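Local coordinates for protein cytochrome B5 (Hadesarchaea archaeon YNP_N21, PDB 6NZX) that binds a heme in a cytochrome b5-like domain and probably serves in electron transfer, at residues A21-N26 with A49-T54. Sequence-based numbering, arbitrary orientation.
Sequences AYVAYN and AGQDLT. With HEM (protoporphyrin IX containing Fe), chain B.
The ring of Tyr25 meets Thr54 obliquely, its CD2 lying 3.6 Å from Thr54 CA, while Leu53 O sits at the ring edge near its plane and Asn26 CG lies over one face, toward the rim. Tyr25 starts out away from residues 49-54, but with CG anti to the backbone N (chi1 -179°) its ring swings back to cross the Thr54 side chain at about a right angle. Thr54 suits its place through a hydroxyl that both accepts and donates: OG1 takes an almost straight bond (178°) from Asn26 N at 2.9 Å and donates to the syn lone pair of Asp52 OD2 at 2.5 Å. The same OD2 takes Thr54 N from above the carboxylate plane, forming an Asx turn. An alanine here would remove the hydroxyl and is likely to leave Asn26 N without this acceptor and Asp52 OD2 with one donor fewer. Ala24 N bonds to Gln51 O and Leu53 N to Ala24 O, bridging the backbones, and the small Ala24 CB fits against Asp52 CA (3.8 Å). Gly50 takes a positive phi, which favours glycine, and gives its N to Tyr22 O. Leu53 CB packs 3.6 Å from heme CBC. Polar bonds thus tie the loop to edge strand 22-25, while apolar Leu53 lines the heme pocket.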
loop_
_atom_site.group_PDB
_atom_site.type_symbol
_atom_site.label_atom_id
_atom_site.label_comp_id
_atom_site.label_asym_id
_atom_site.label_seq_id
_atom_site.Cartn_x
_atom_site.Cartn_y
_atom_site.Cartn_z
ATOM N N ALA A 21 -1.658 -6.182 3.803
ATOM C CA ALA A 21 -1.499 -5.439 2.570
ATOM C C ALA A 21 -1.166 -3.983 2.932
ATOM O O ALA A 21 -1.968 -3.263 3.568
ATOM C CB ALA A 21 -2.747 -5.575 1.719
ATOM N N TYR A 22 0.059 -3.591 2.594
ATOM C CA TYR A 22 0.589 -2.249 2.857
ATOM C C TYR A 22 0.887 -1.606 1.505
ATOM O O TYR A 22 1.280 -2.292 0.575
ATOM C CB TYR A 22 1.920 -2.291 3.607
ATOM C CG TYR A 22 1.898 -2.637 5.074
ATOM C CD1 TYR A 22 0.741 -2.989 5.737
ATOM C CD2 TYR A 22 3.087 -2.667 5.784
ATOM C CE1 TYR A 22 0.759 -3.318 7.083
ATOM C CE2 TYR A 22 3.123 -2.977 7.135
ATOM C CZ TYR A 22 1.952 -3.328 7.778
ATOM O OH TYR A 22 1.973 -3.645 9.093
ATOM N N VAL A 23 0.715 -0.293 1.410
ATOM C CA VAL A 23 1.066 0.427 0.197
ATOM C C VAL A 23 1.830 1.670 0.625
ATOM O O VAL A 23 1.473 2.261 1.619
ATOM C CB VAL A 23 -0.173 0.798 -0.643
ATOM C CG1 VAL A 23 -0.849 -0.434 -1.204
ATOM C CG2 VAL A 23 -1.174 1.633 0.154
ATOM N N ALA A 24 2.858 2.055 -0.141
ATOM C CA ALA A 24 3.591 3.280 0.179
ATOM C C ALA A 24 3.134 4.398 -0.767
ATOM O O ALA A 24 2.729 4.157 -1.920
ATOM C CB ALA A 24 5.080 3.057 0.143
ATOM N N TYR A 25 3.116 5.618 -0.225
ATOM C CA TYR A 25 2.795 6.803 -0.998
ATOM C C TYR A 25 3.569 7.987 -0.419
ATOM O O TYR A 25 3.362 8.325 0.730
ATOM C CB TYR A 25 1.290 7.096 -1.007
ATOM C CG TYR A 25 0.957 8.320 -1.826
ATOM C CD1 TYR A 25 0.609 9.519 -1.230
ATOM C CD2 TYR A 25 1.098 8.299 -3.202
ATOM C CE1 TYR A 25 0.363 10.656 -1.987
ATOM C CE2 TYR A 25 0.875 9.427 -3.974
ATOM C CZ TYR A 25 0.502 10.609 -3.364
ATOM O OH TYR A 25 0.256 11.713 -4.126
ATOM N N ASN A 26 4.463 8.574 -1.232
ATOM C CA ASN A 26 5.186 9.807 -0.867
ATOM C C ASN A 26 5.941 9.616 0.452
ATOM O O ASN A 26 5.909 10.518 1.295
ATOM C CB ASN A 26 4.240 11.008 -0.709
ATOM C CG ASN A 26 3.940 11.695 -2.017
ATOM O OD1 ASN A 26 4.462 11.303 -3.064
ATOM N ND2 ASN A 26 3.083 12.701 -1.973
ATOM N N ALA A 49 -0.244 -4.579 -3.919
ATOM C CA ALA A 49 0.117 -4.204 -2.569
ATOM C C ALA A 49 1.600 -4.509 -2.390
ATOM O O ALA A 49 2.170 -5.281 -3.166
ATOM C CB ALA A 49 -0.740 -4.923 -1.560
ATOM N N GLY A 50 2.220 -3.842 -1.413
ATOM C CA GLY A 50 3.586 -4.112 -1.065
ATOM C C GLY A 50 4.560 -3.311 -1.894
ATOM O O GLY A 50 5.727 -3.669 -1.971
ATOM N N GLN A 51 4.086 -2.212 -2.501
ATOM C CA GLN A 51 4.899 -1.399 -3.372
ATOM C C GLN A 51 4.701 0.085 -3.060
ATOM O O GLN A 51 3.694 0.518 -2.496
ATOM C CB GLN A 51 4.575 -1.664 -4.844
ATOM C CG GLN A 51 5.011 -3.041 -5.321
ATOM C CD GLN A 51 4.571 -3.305 -6.739
ATOM O OE1 GLN A 51 3.738 -2.594 -7.294
ATOM N NE2 GLN A 51 5.123 -4.354 -7.326
ATOM N N ASP A 52 5.699 0.870 -3.463
ATOM C CA ASP A 52 5.562 2.293 -3.557
ATOM C C ASP A 52 4.835 2.632 -4.871
ATOM O O ASP A 52 5.369 2.434 -5.959
ATOM C CB ASP A 52 6.925 2.961 -3.466
ATOM C CG ASP A 52 6.872 4.466 -3.642
ATOM O OD1 ASP A 52 7.915 5.037 -3.875
ATOM O OD2 ASP A 52 5.787 5.025 -3.578
ATOM N N LEU A 53 3.621 3.160 -4.741
ATOM C CA LEU A 53 2.763 3.414 -5.856
ATOM C C LEU A 53 2.560 4.925 -6.042
ATOM O O LEU A 53 1.518 5.377 -6.584
ATOM C CB LEU A 53 1.450 2.670 -5.595
ATOM C CG LEU A 53 1.555 1.144 -5.475
ATOM C CD1 LEU A 53 0.179 0.530 -5.299
ATOM C CD2 LEU A 53 2.238 0.542 -6.688
ATOM N N THR A 54 3.559 5.712 -5.621
ATOM C CA THR A 54 3.496 7.156 -5.691
ATOM C C THR A 54 3.179 7.585 -7.136
ATOM O O THR A 54 2.220 8.310 -7.367
ATOM C CB THR A 54 4.798 7.797 -5.185
ATOM O OG1 THR A 54 5.031 7.420 -3.832
ATOM C CG2 THR A 54 4.786 9.305 -5.268
HETATM C CHA HEM B . -10.101 3.230 -3.885
HETATM C CHB HEM B . -9.304 2.299 -8.670
HETATM C CHC HEM B . -4.522 3.060 -7.953
HETATM C CHD HEM B . -5.330 3.641 -3.186
HETATM C C1A HEM B . -10.303 2.957 -5.304
HETATM C C2A HEM B . -11.667 2.753 -5.817
HETATM C C3A HEM B . -11.396 2.479 -7.252
HETATM C C4A HEM B . -10.002 2.555 -7.382
HETATM C CMA HEM B . -12.446 2.185 -8.297
HETATM C CAA HEM B . -12.967 2.844 -5.033
HETATM C CBA HEM B . -13.370 4.324 -4.827
HETATM C CGA HEM B . -13.692 4.704 -3.375
HETATM O O1A HEM B . -13.405 5.862 -2.981
HETATM O O2A HEM B . -14.244 3.880 -2.598
HETATM C C1B HEM B . -7.857 2.374 -8.939
HETATM C C2B HEM B . -7.308 2.181 -10.212
HETATM C C3B HEM B . -5.859 2.420 -10.028
HETATM C C4B HEM B . -5.801 2.749 -8.599
HETATM C CMB HEM B . -7.980 1.807 -11.511
HETATM C CAB HEM B . -4.651 2.301 -10.955
HETATM C CBB HEM B . -4.570 3.393 -12.011
HETATM C C1C HEM B . -4.285 3.343 -6.548
HETATM C C2C HEM B . -2.998 3.552 -6.096
HETATM C C3C HEM B . -3.196 3.697 -4.637
HETATM C C4C HEM B . -4.650 3.564 -4.476
HETATM C CMC HEM B . -1.777 3.573 -6.968
HETATM C CAC HEM B . -2.255 4.013 -3.523
HETATM C CBC HEM B . -1.023 4.432 -3.721
HETATM C C1D HEM B . -6.769 3.556 -2.929
HETATM C C2D HEM B . -7.281 3.682 -1.641
HETATM C C3D HEM B . -8.726 3.580 -1.829
HETATM C C4D HEM B . -8.820 3.389 -3.212
HETATM C CMD HEM B . -6.537 3.916 -0.355
HETATM C CAD HEM B . -9.820 3.642 -0.771
HETATM C CBD HEM B . -10.044 2.212 -0.260
HETATM C CGD HEM B . -11.193 2.096 0.715
HETATM O O1D HEM B . -11.484 0.974 1.184
HETATM O O2D HEM B . -11.836 3.117 1.039
HETATM N NA HEM B . -9.343 2.811 -6.226
HETATM N NB HEM B . -6.976 2.722 -7.973
HETATM N NC HEM B . -5.259 3.326 -5.647
HETATM N ND HEM B . -7.668 3.375 -3.899
HETATM FE FE HEM B . -7.300 3.076 -5.942
#